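Local coordinates for protein guanine nucleotide exchange factor p115rhogef (Homo sapiens, PDB 1IAP) that activates Rho GTPases as a nucleotide exchange factor, its N-terminal RGS-like domain probably recognising G-protein alpha subunits of the G12/13 class and speeding their GTP hydrolysis, at residues A[4-7]-A[8-12]; A[105-108]-A[109-113]; A[166-170]-A[171-175]. All blocks are in the same frame, centred on the assembly; numbering follows the deposited sequence.

How the contacts relate
All three contacts are local ones in the all-helical RGS-like domain. Contacts 1 and 3 each start a helix with a capping residue, whereas contact 2 is the first turns of helix 106-121. Contacts 1 and 2, with centres 12 Å apart, touch: Leu8 CD1 lies 3.6 Å from Val109 CG1, and Leu113 CD1 comes within 3.4 Å of Leu8 N, so the N-terminal segment packs on helix 106-121. Contact 3 stands apart. Its centre is 26 Å from that of contact 1, across the chain's centre, and 22 Å from that of contact 2, with nearest atoms about 17 Å and 11 Å away respectively.

Contact 1: A[4-7]-A[8-12]; sequences QFQS and LEQVK
Val11 folds back over the loop residues Gln4, Phe5 and Ser7. Its CB lies 3.1 Å from Gln4 O. From there the two methyls part: CG1 passes 3.7 Å from Ser7 O, and CG2, standing anti to the backbone N, reaches obliquely to Phe5 CE2 at 3.9 Å. Valine suits this buried place because it packs on the Phe5 ring with one methyl and its side chain also touches Leu18 and Leu21 of helix 15-28, while Phe116 meets the Phe5 ring.

The short helix 8-11 begins next to this apolar patch, with Ser7 as its N-cap. Serine fits because its short side chain can turn back to the amides of the first turn: OG (chi1 65°) takes a weak bond from Gln10 N at 3.4 Å. Ser7 O receives the firmer bond, from Val11 N at 3.1 Å, lying in the carbonyl plane with an N-H...O angle of 157°.

Gln10 runs alongside Gln6, both side chains pointing the same way, and its CG rests 3.3 Å from Ser7 OG. An alanine here keeps CB but loses CG, and would probably leave Ser7 OG without the methylene packed against it and open a gap beside Gln6. On the other flank, Lys12 NZ forms a salt bridge with Glu9 OE2 at 2.8 Å and a second with Asp41 of helix 32-43.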
ATOM      1  N   GLN A   4       1.098  -5.488  14.984  1.00 45.16           N
ATOM      2  CA  GLN A   4       0.584  -4.819  13.784  1.00 39.25           C
ATOM      3  C   GLN A   4       1.369  -5.214  12.535  1.00 37.69           C
ATOM      4  O   GLN A   4       0.878  -5.078  11.415  1.00 34.59           O
ATOM      5  CB  GLN A   4       0.637  -3.295  13.941  1.00 35.39           C
ATOM      6  CG  GLN A   4      -0.303  -2.708  14.990  1.00 35.03           C
ATOM      7  CD  GLN A   4       0.328  -2.581  16.364  1.00 37.63           C
ATOM      8  OE1 GLN A   4       1.313  -3.249  16.678  1.00 35.25           O
ATOM      9  NE2 GLN A   4      -0.230  -1.702  17.190  1.00 40.40           N
ATOM     10  N   PHE A   5       2.578  -5.730  12.737  1.00 31.75           N
ATOM     11  CA  PHE A   5       3.434  -6.106  11.615  1.00 30.52           C
ATOM     12  C   PHE A   5       3.541  -7.607  11.321  1.00 32.36           C
ATOM     13  O   PHE A   5       4.371  -8.030  10.513  1.00 29.14           O
ATOM     14  CB  PHE A   5       4.830  -5.504  11.803  1.00 32.14           C
ATOM     15  CG  PHE A   5       4.835  -4.006  11.918  1.00 24.91           C
ATOM     16  CD1 PHE A   5       5.129  -3.389  13.132  1.00 30.88           C
ATOM     17  CD2 PHE A   5       4.550  -3.210  10.812  1.00 32.31           C
ATOM     18  CE1 PHE A   5       5.140  -1.994  13.243  1.00 24.28           C
ATOM     19  CE2 PHE A   5       4.557  -1.815  10.909  1.00 30.74           C
ATOM     20  CZ  PHE A   5       4.853  -1.207  12.128  1.00 23.77           C
ATOM     21  N   GLN A   6       2.703  -8.407  11.971  1.00 33.80           N
ATOM     22  CA  GLN A   6       2.715  -9.851  11.755  1.00 39.98           C
ATOM     23  C   GLN A   6       2.248 -10.223  10.349  1.00 38.44           C
ATOM     24  O   GLN A   6       2.701 -11.221   9.784  1.00 40.52           O
ATOM     25  CB  GLN A   6       1.852 -10.561  12.802  1.00 47.43           C
ATOM     26  CG  GLN A   6       2.410 -10.505  14.215  1.00 54.40           C
ATOM     27  CD  GLN A   6       3.774 -11.165  14.332  1.00 59.85           C
ATOM     28  OE1 GLN A   6       3.911 -12.375  14.138  1.00 59.15           O
ATOM     29  NE2 GLN A   6       4.792 -10.369  14.647  1.00 56.50           N
ATOM     30  N   SER A   7       1.363  -9.406   9.782  1.00 32.32           N
ATOM     31  CA  SER A   7       0.837  -9.651   8.443  1.00 31.41           C
ATOM     32  C   SER A   7       0.303  -8.375   7.813  1.00 34.90           C
ATOM     33  O   SER A   7       0.041  -7.390   8.506  1.00 30.32           O
ATOM     34  CB  SER A   7      -0.279 -10.702   8.485  1.00 30.77           C
ATOM     35  OG  SER A   7      -1.402 -10.236   9.213  1.00 41.22           O
ATOM     36  N   LEU A   8       0.123  -8.413   6.495  1.00 32.02           N
ATOM     37  CA  LEU A   8      -0.389  -7.277   5.743  1.00 32.45           C
ATOM     38  C   LEU A   8      -1.810  -6.964   6.207  1.00 32.74           C
ATOM     39  O   LEU A   8      -2.181  -5.799   6.349  1.00 28.26           O
ATOM     40  CB  LEU A   8      -0.377  -7.599   4.246  1.00 37.32           C
ATOM     41  CG  LEU A   8      -0.458  -6.473   3.208  1.00 47.13           C
ATOM     42  CD1 LEU A   8      -0.188  -7.064   1.842  1.00 56.11           C
ATOM     43  CD2 LEU A   8      -1.813  -5.779   3.215  1.00 55.72           C
ATOM     44  N   GLU A   9      -2.593  -8.011   6.457  1.21 34.53           N
ATOM     45  CA  GLU A   9      -3.972  -7.858   6.908  1.33 33.90           C
ATOM     46  C   GLU A   9      -4.034  -7.018   8.187  0.98 30.57           C
ATOM     47  O   GLU A   9      -4.879  -6.128   8.322  0.76 24.57           O
ATOM     48  CB  GLU A   9      -4.593  -9.236   7.155  0.84 34.71           C
ATOM     49  CG  GLU A   9      -6.116  -9.255   7.187  0.60 35.61           C
ATOM     50  CD  GLU A   9      -6.757  -9.115   5.808  0.98 38.00           C
ATOM     51  OE1 GLU A   9      -6.036  -9.116   4.784  1.25 39.30           O
ATOM     52  OE2 GLU A   9      -8.000  -9.011   5.752  0.11 38.73           O
ATOM     53  N   GLN A  10      -3.112  -7.279   9.106  1.00 26.49           N
ATOM     54  CA  GLN A  10      -3.059  -6.545  10.367  1.00 27.96           C
ATOM     55  C   GLN A  10      -2.561  -5.106  10.225  1.00 30.87           C
ATOM     56  O   GLN A  10      -3.100  -4.201  10.861  1.00 37.71           O
ATOM     57  CB  GLN A  10      -2.196  -7.296  11.379  1.00 36.98           C
ATOM     58  CG  GLN A  10      -2.756  -8.656  11.758  1.00 49.02           C
ATOM     59  CD  GLN A  10      -1.840  -9.433  12.674  1.00 53.38           C
ATOM     60  OE1 GLN A  10      -1.770  -9.168  13.875  1.00 59.01           O
ATOM     61  NE2 GLN A  10      -1.131 -10.404  12.112  1.00 60.59           N
ATOM     62  N   VAL A  11      -1.558  -4.888   9.379  1.00 25.03           N
ATOM     63  CA  VAL A  11      -1.003  -3.543   9.193  1.00 24.80           C
ATOM     64  C   VAL A  11      -1.810  -2.625   8.265  1.00 28.46           C
ATOM     65  O   VAL A  11      -1.819  -1.407   8.447  1.00 21.10           O
ATOM     66  CB  VAL A  11       0.475  -3.602   8.706  1.00 19.09           C
ATOM     67  CG1 VAL A  11       0.558  -3.987   7.230  1.00 27.36           C
ATOM     68  CG2 VAL A  11       1.171  -2.273   8.969  1.00 21.98           C
ATOM     69  N   LYS A  12      -2.532  -3.212   7.312  1.00 23.99           N
ATOM     70  CA  LYS A  12      -3.313  -2.434   6.350  1.00 27.38           C
ATOM     71  C   LYS A  12      -4.356  -1.510   6.984  1.00 24.67           C
ATOM     72  O   LYS A  12      -4.793  -0.553   6.353  1.00 25.24           O
ATOM     73  CB  LYS A  12      -4.002  -3.367   5.344  1.00 29.88           C
ATOM     74  CG  LYS A  12      -5.168  -4.145   5.930  1.00 34.35           C
ATOM     75  CD  LYS A  12      -5.885  -4.994   4.892  1.00 39.08           C
ATOM     76  CE  LYS A  12      -7.167  -5.566   5.480  1.00 46.39           C
ATOM     77  NZ  LYS A  12      -7.873  -6.477   4.541  1.00 48.53           N
TER

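Contact 2: A[105-108]-A[109-113]; sequences QQVA and VGRQL
Val107 and Arg111 stand one alpha-helical turn apart, at the start of helix 106-121 in the RGS-like bundle, and the backbone between them follows the i to i+4 pattern of an alpha-helix. Four successive amides close the first turns: Val109 N reaches Gln105 O at 3.0 Å, with an almost straight N-H...O angle of 174°, and Gly110 N, Arg111 N and Gln112 N go to the carbonyls of Gln106, Val107 and Ala108. The Gly110 bond, to Gln106 O, is the shortest at 2.8 Å but also the most bent, at 143°.

Around these backbone bonds the side chains lean back on the carbonyls of the preceding turn. Val109 sets CG2 3.4 Å from Gln105 O, while Arg111 carries its aliphatic stem over Val107, with CG 3.4 Å from Val107 O. Arginine suits this exposed side because its long chain can lie against a valine and still present charge to solvent; NE lies 3.7 Å from Val107 CG1, the two side chains crossing at a slant.

Further out, the buried side explains the other choices. Val109 is a compact, beta-branched residue facing Pro33 and Leu34 of helix 32-43, and Gln105 also packs there, on Pro33 and Cys37, its amide NE2 making weak bonds to the carbonyls of Pro72 and Val101. Gln112 leans on Val25 and Phe29, and Leu113 on Leu21, so helix 15-28 lines this face too.

The bend of Arg111 at chi3 (-65°) turns the guanidinium back along the helix, with Val107 O in its plane at the edge and NH2 3.8 Å from Ala108 CA.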
ATOM      1  N   GLN A 105       1.987 -11.490  -5.194  1.00 31.68           N
ATOM      2  CA  GLN A 105       2.819 -10.498  -4.508  1.00 28.81           C
ATOM      3  C   GLN A 105       3.090 -10.910  -3.059  1.00 30.67           C
ATOM      4  O   GLN A 105       3.964 -10.345  -2.403  1.00 26.52           O
ATOM      5  CB  GLN A 105       2.142  -9.117  -4.499  1.00 27.04           C
ATOM      6  CG  GLN A 105       1.620  -8.624  -5.836  1.00 26.93           C
ATOM      7  CD  GLN A 105       2.695  -8.503  -6.893  1.00 28.87           C
ATOM      8  OE1 GLN A 105       3.739  -7.884  -6.671  1.00 28.33           O
ATOM      9  NE2 GLN A 105       2.441  -9.084  -8.061  1.00 29.16           N
ATOM     10  N   GLN A 106       2.336 -11.890  -2.567  1.00 33.77           N
ATOM     11  CA  GLN A 106       2.471 -12.364  -1.188  1.00 32.61           C
ATOM     12  C   GLN A 106       3.887 -12.708  -0.734  1.00 36.17           C
ATOM     13  O   GLN A 106       4.271 -12.372   0.385  1.00 36.35           O
ATOM     14  CB  GLN A 106       1.531 -13.548  -0.926  1.00 39.95           C
ATOM     15  CG  GLN A 106       0.050 -13.182  -0.940  1.00 44.60           C
ATOM     16  CD  GLN A 106      -0.297 -12.087   0.058  1.00 53.96           C
ATOM     17  OE1 GLN A 106      -0.852 -11.050  -0.310  1.00 52.55           O
ATOM     18  NE2 GLN A 106       0.028 -12.313   1.329  1.00 55.23           N
ATOM     19  N   VAL A 107       4.665 -13.366  -1.593  1.00 39.82           N
ATOM     20  CA  VAL A 107       6.037 -13.732  -1.242  1.00 36.30           C
ATOM     21  C   VAL A 107       6.918 -12.505  -0.977  1.00 32.03           C
ATOM     22  O   VAL A 107       7.553 -12.413   0.073  1.00 34.16           O
ATOM     23  CB  VAL A 107       6.693 -14.625  -2.328  1.00 35.85           C
ATOM     24  CG1 VAL A 107       8.190 -14.792  -2.056  1.00 37.44           C
ATOM     25  CG2 VAL A 107       6.025 -15.993  -2.350  1.00 34.98           C
ATOM     26  N   ALA A 108       6.943 -11.566  -1.921  1.00 31.81           N
ATOM     27  CA  ALA A 108       7.751 -10.354  -1.787  1.00 30.73           C
ATOM     28  C   ALA A 108       7.334  -9.517  -0.581  1.00 27.36           C
ATOM     29  O   ALA A 108       8.183  -9.101   0.211  1.00 32.53           O
ATOM     30  CB  ALA A 108       7.669  -9.519  -3.055  1.00 24.60           C
ATOM     31  N   VAL A 109       6.031  -9.273  -0.452  1.00 25.90           N
ATOM     32  CA  VAL A 109       5.492  -8.488   0.660  1.00 28.76           C
ATOM     33  C   VAL A 109       5.766  -9.207   1.976  1.00 30.93           C
ATOM     34  O   VAL A 109       6.082  -8.573   2.987  1.00 28.12           O
ATOM     35  CB  VAL A 109       3.973  -8.245   0.498  1.00 23.55           C
ATOM     36  CG1 VAL A 109       3.400  -7.567   1.745  1.00 26.33           C
ATOM     37  CG2 VAL A 109       3.706  -7.398  -0.743  1.00 22.33           C
ATOM     38  N   GLY A 110       5.656 -10.534   1.949  1.00 30.39           N
ATOM     39  CA  GLY A 110       5.917 -11.324   3.138  1.00 26.66           C
ATOM     40  C   GLY A 110       7.357 -11.160   3.587  1.00 27.47           C
ATOM     41  O   GLY A 110       7.629 -11.010   4.783  1.00 26.12           O
ATOM     42  N   ARG A 111       8.280 -11.172   2.628  1.00 25.26           N
ATOM     43  CA  ARG A 111       9.707 -11.016   2.922  1.00 28.63           C
ATOM     44  C   ARG A 111      10.023  -9.613   3.424  1.00 28.43           C
ATOM     45  O   ARG A 111      10.891  -9.431   4.275  1.00 22.82           O
ATOM     46  CB  ARG A 111      10.559 -11.338   1.695  1.00 33.48           C
ATOM     47  CG  ARG A 111      10.693 -12.831   1.410  1.00 47.83           C
ATOM     48  CD  ARG A 111      11.565 -13.092   0.189  1.00 54.97           C
ATOM     49  NE  ARG A 111      10.965 -12.568  -1.038  1.00 62.88           N
ATOM     50  CZ  ARG A 111      11.654 -12.096  -2.074  1.00 61.06           C
ATOM     51  NH1 ARG A 111      12.979 -12.074  -2.043  1.00 63.58           N
ATOM     52  NH2 ARG A 111      11.014 -11.640  -3.142  1.00 58.44           N
ATOM     53  N   GLN A 112       9.316  -8.626   2.885  1.00 23.88           N
ATOM     54  CA  GLN A 112       9.505  -7.245   3.296  1.00 24.75           C
ATOM     55  C   GLN A 112       8.988  -7.019   4.717  1.00 19.65           C
ATOM     56  O   GLN A 112       9.596  -6.283   5.490  1.00 23.31           O
ATOM     57  CB  GLN A 112       8.829  -6.308   2.298  1.00 27.30           C
ATOM     58  CG  GLN A 112       9.489  -6.340   0.926  1.00 27.25           C
ATOM     59  CD  GLN A 112       8.652  -5.677  -0.148  1.00 25.63           C
ATOM     60  OE1 GLN A 112       7.767  -4.868   0.139  1.00 22.80           O
ATOM     61  NE2 GLN A 112       8.921  -6.027  -1.401  1.00 22.13           N
ATOM     62  N   LEU A 113       7.873  -7.656   5.067  1.00 18.93           N
ATOM     63  CA  LEU A 113       7.322  -7.534   6.422  1.00 21.21           C
ATOM     64  C   LEU A 113       8.289  -8.199   7.398  1.00 27.62           C
ATOM     65  O   LEU A 113       8.550  -7.682   8.485  1.00 25.79           O
ATOM     66  CB  LEU A 113       5.955  -8.201   6.520  1.00 20.22           C
ATOM     67  CG  LEU A 113       4.751  -7.377   6.068  1.00 34.16           C
ATOM     68  CD1 LEU A 113       3.510  -8.254   6.014  1.00 36.20           C
ATOM     69  CD2 LEU A 113       4.550  -6.215   7.027  1.00 35.98           C
TER

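Contact 3: A[166-170]-A[171-175]; sequences TISTD and EEKSA
Asp170 and Lys173 cross at about a right angle where the loop turns into helix 171-187. The aspartate carboxylate rests against the root of the lysine, OD2 lying 3.5 Å from Lys173 CB. With CG anti to the backbone N (chi1 179°), OD1 swings round to the first turn and accepts from Glu172 N at 3.0 Å. That bond is bent, 136°, and the donor stands above the carboxylate plane. This is an N-cap, a place where aspartate is apt because its charge is likely to be favoured by the helix's positive end; Glu172 OE2, 4.4 Å from OD2, probably offsets a little of that gain. The helix proper starts with Ser174 N to Asp170 O, nearly straight at 171°.

Lys173 itself stretches out past Ser168 until the bend at chi4 brings NZ back beside Ser168 CB, 3.6 Å away. On the way CD lies 3.5 Å from Ser168 OG. Serine is small enough to lie beneath that chain, and its OG accepts from Asp170 N at 3.1 Å, an ST turn that sets the approach to the cap. Across the loop, one water donates to Ser168 O and also bonds Ser174 OG, whose hydroxyl has a further partner in Gln164 NE2.

The loop thus leaves helix 142-162 and folds over the first turn of helix 171-187: Ile167 sets its CB 4.0 Å from Ser174 CB and packs further along that helix on Val177 and Val178, while Lys173 touches Glu30 and Val68 in neighbouring loops.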
ATOM      1  N   THR A 166      14.434  10.985  -1.685  1.00 24.55           N
ATOM      2  CA  THR A 166      15.173   9.856  -1.132  1.00 24.94           C
ATOM      3  C   THR A 166      14.542   8.516  -1.502  1.00 31.28           C
ATOM      4  O   THR A 166      15.164   7.465  -1.340  1.00 30.63           O
ATOM      5  CB  THR A 166      15.283   9.945   0.407  1.00 31.48           C
ATOM      6  OG1 THR A 166      13.991   9.747   0.998  1.00 28.29           O
ATOM      7  CG2 THR A 166      15.837  11.304   0.823  1.00 29.96           C
ATOM      8  N   ILE A 167      13.300   8.553  -1.983  1.00 28.58           N
ATOM      9  CA  ILE A 167      12.593   7.336  -2.377  1.00 26.69           C
ATOM     10  C   ILE A 167      13.266   6.764  -3.616  1.00 32.04           C
ATOM     11  O   ILE A 167      13.461   5.552  -3.732  1.00 32.13           O
ATOM     12  CB  ILE A 167      11.111   7.624  -2.709  1.00 29.47           C
ATOM     13  CG1 ILE A 167      10.394   8.164  -1.467  1.00 31.31           C
ATOM     14  CG2 ILE A 167      10.426   6.358  -3.240  1.00 21.11           C
ATOM     15  CD1 ILE A 167       8.948   8.592  -1.709  1.00 25.71           C
ATOM     16  N   SER A 168      13.631   7.661  -4.526  1.00 25.40           N
ATOM     17  CA  SER A 168      14.285   7.309  -5.775  1.00 30.45           C
ATOM     18  C   SER A 168      14.792   8.567  -6.467  1.00 33.66           C
ATOM     19  O   SER A 168      14.258   9.663  -6.266  1.00 30.33           O
ATOM     20  CB  SER A 168      13.295   6.604  -6.706  1.00 25.26           C
ATOM     21  OG  SER A 168      13.876   6.371  -7.976  1.00 35.42           O
ATOM     22  N   THR A 169      15.823   8.401  -7.290  1.00 39.84           N
ATOM     23  CA  THR A 169      16.382   9.516  -8.044  1.00 47.02           C
ATOM     24  C   THR A 169      15.441   9.837  -9.206  1.00 44.42           C
ATOM     25  O   THR A 169      15.429  10.957  -9.719  1.00 44.86           O
ATOM     26  CB  THR A 169      17.786   9.187  -8.588  1.00 50.86           C
ATOM     27  OG1 THR A 169      18.224  10.247  -9.447  1.00 60.23           O
ATOM     28  CG2 THR A 169      17.778   7.868  -9.355  1.00 46.21           C
ATOM     29  N   ASP A 170      14.656   8.837  -9.606  1.00 42.59           N
ATOM     30  CA  ASP A 170      13.679   8.973 -10.683  1.00 33.02           C
ATOM     31  C   ASP A 170      12.477   9.734 -10.124  1.00 31.84           C
ATOM     32  O   ASP A 170      11.740   9.209  -9.291  1.00 26.89           O
ATOM     33  CB  ASP A 170      13.250   7.578 -11.172  1.00 34.52           C
ATOM     34  CG  ASP A 170      12.197   7.624 -12.280  1.00 34.12           C
ATOM     35  OD1 ASP A 170      11.861   8.720 -12.777  1.00 40.95           O
ATOM     36  OD2 ASP A 170      11.706   6.545 -12.663  1.00 44.40           O
ATOM     37  N   GLU A 171      12.289  10.968 -10.587  1.00 25.93           N
ATOM     38  CA  GLU A 171      11.186  11.808 -10.133  1.00 26.81           C
ATOM     39  C   GLU A 171       9.819  11.198 -10.419  1.00 29.29           C
ATOM     40  O   GLU A 171       8.882  11.378  -9.646  1.00 28.40           O
ATOM     41  CB  GLU A 171      11.292  13.198 -10.757  1.00 36.53           C
ATOM     42  CG  GLU A 171      12.520  13.981 -10.286  1.00 50.51           C
ATOM     43  CD  GLU A 171      12.812  15.219 -11.127  1.00 57.75           C
ATOM     44  OE1 GLU A 171      13.952  15.721 -11.050  1.00 55.59           O
ATOM     45  OE2 GLU A 171      11.913  15.686 -11.864  1.00 59.51           O
ATOM     46  N   GLU A 172       9.712  10.487 -11.539  1.00 23.40           N
ATOM     47  CA  GLU A 172       8.469   9.833 -11.927  1.00 23.62           C
ATOM     48  C   GLU A 172       8.157   8.720 -10.931  1.00 20.81           C
ATOM     49  O   GLU A 172       7.017   8.559 -10.505  1.00 19.28           O
ATOM     50  CB  GLU A 172       8.606   9.266 -13.345  1.00 30.31           C
ATOM     51  CG  GLU A 172       7.417   8.468 -13.848  1.00 41.69           C
ATOM     52  CD  GLU A 172       7.615   7.940 -15.265  1.00 53.50           C
ATOM     53  OE1 GLU A 172       7.082   8.557 -16.211  1.00 58.07           O
ATOM     54  OE2 GLU A 172       8.297   6.904 -15.435  1.00 57.15           O
ATOM     55  N   LYS A 173       9.188   7.987 -10.525  1.00 21.47           N
ATOM     56  CA  LYS A 173       9.024   6.897  -9.575  1.00 23.06           C
ATOM     57  C   LYS A 173       8.645   7.388  -8.177  1.00 22.88           C
ATOM     58  O   LYS A 173       7.684   6.912  -7.589  1.00 18.64           O
ATOM     59  CB  LYS A 173      10.302   6.053  -9.515  1.00 26.68           C
ATOM     60  CG  LYS A 173      10.240   4.875  -8.550  1.00 29.64           C
ATOM     61  CD  LYS A 173      11.444   3.964  -8.730  1.00 45.04           C
ATOM     62  CE  LYS A 173      11.482   2.852  -7.688  1.00 48.70           C
ATOM     63  NZ  LYS A 173      11.704   3.378  -6.310  1.00 58.70           N
ATOM     64  N   SER A 174       9.385   8.357  -7.653  1.00 19.75           N
ATOM     65  CA  SER A 174       9.092   8.865  -6.320  1.00 20.49           C
ATOM     66  C   SER A 174       7.709   9.520  -6.272  1.00 12.09           C
ATOM     67  O   SER A 174       6.990   9.390  -5.279  1.00 18.15           O
ATOM     68  CB  SER A 174      10.180   9.836  -5.859  1.00 17.69           C
ATOM     69  OG  SER A 174      10.209  10.991  -6.666  1.00 21.34           O
ATOM     70  N   ALA A 175       7.322  10.179  -7.360  1.00 17.98           N
ATOM     71  CA  ALA A 175       6.012  10.828  -7.427  1.00 16.19           C
ATOM     72  C   ALA A 175       4.906   9.775  -7.424  1.00 19.93           C
ATOM     73  O   ALA A 175       3.888   9.936  -6.750  1.00 20.26           O
ATOM     74  CB  ALA A 175       5.912  11.693  -8.669  1.00 20.67           C
TER
HETATM   75  O   HOH W   1      12.872  11.758  -6.941  1.00 37.25           O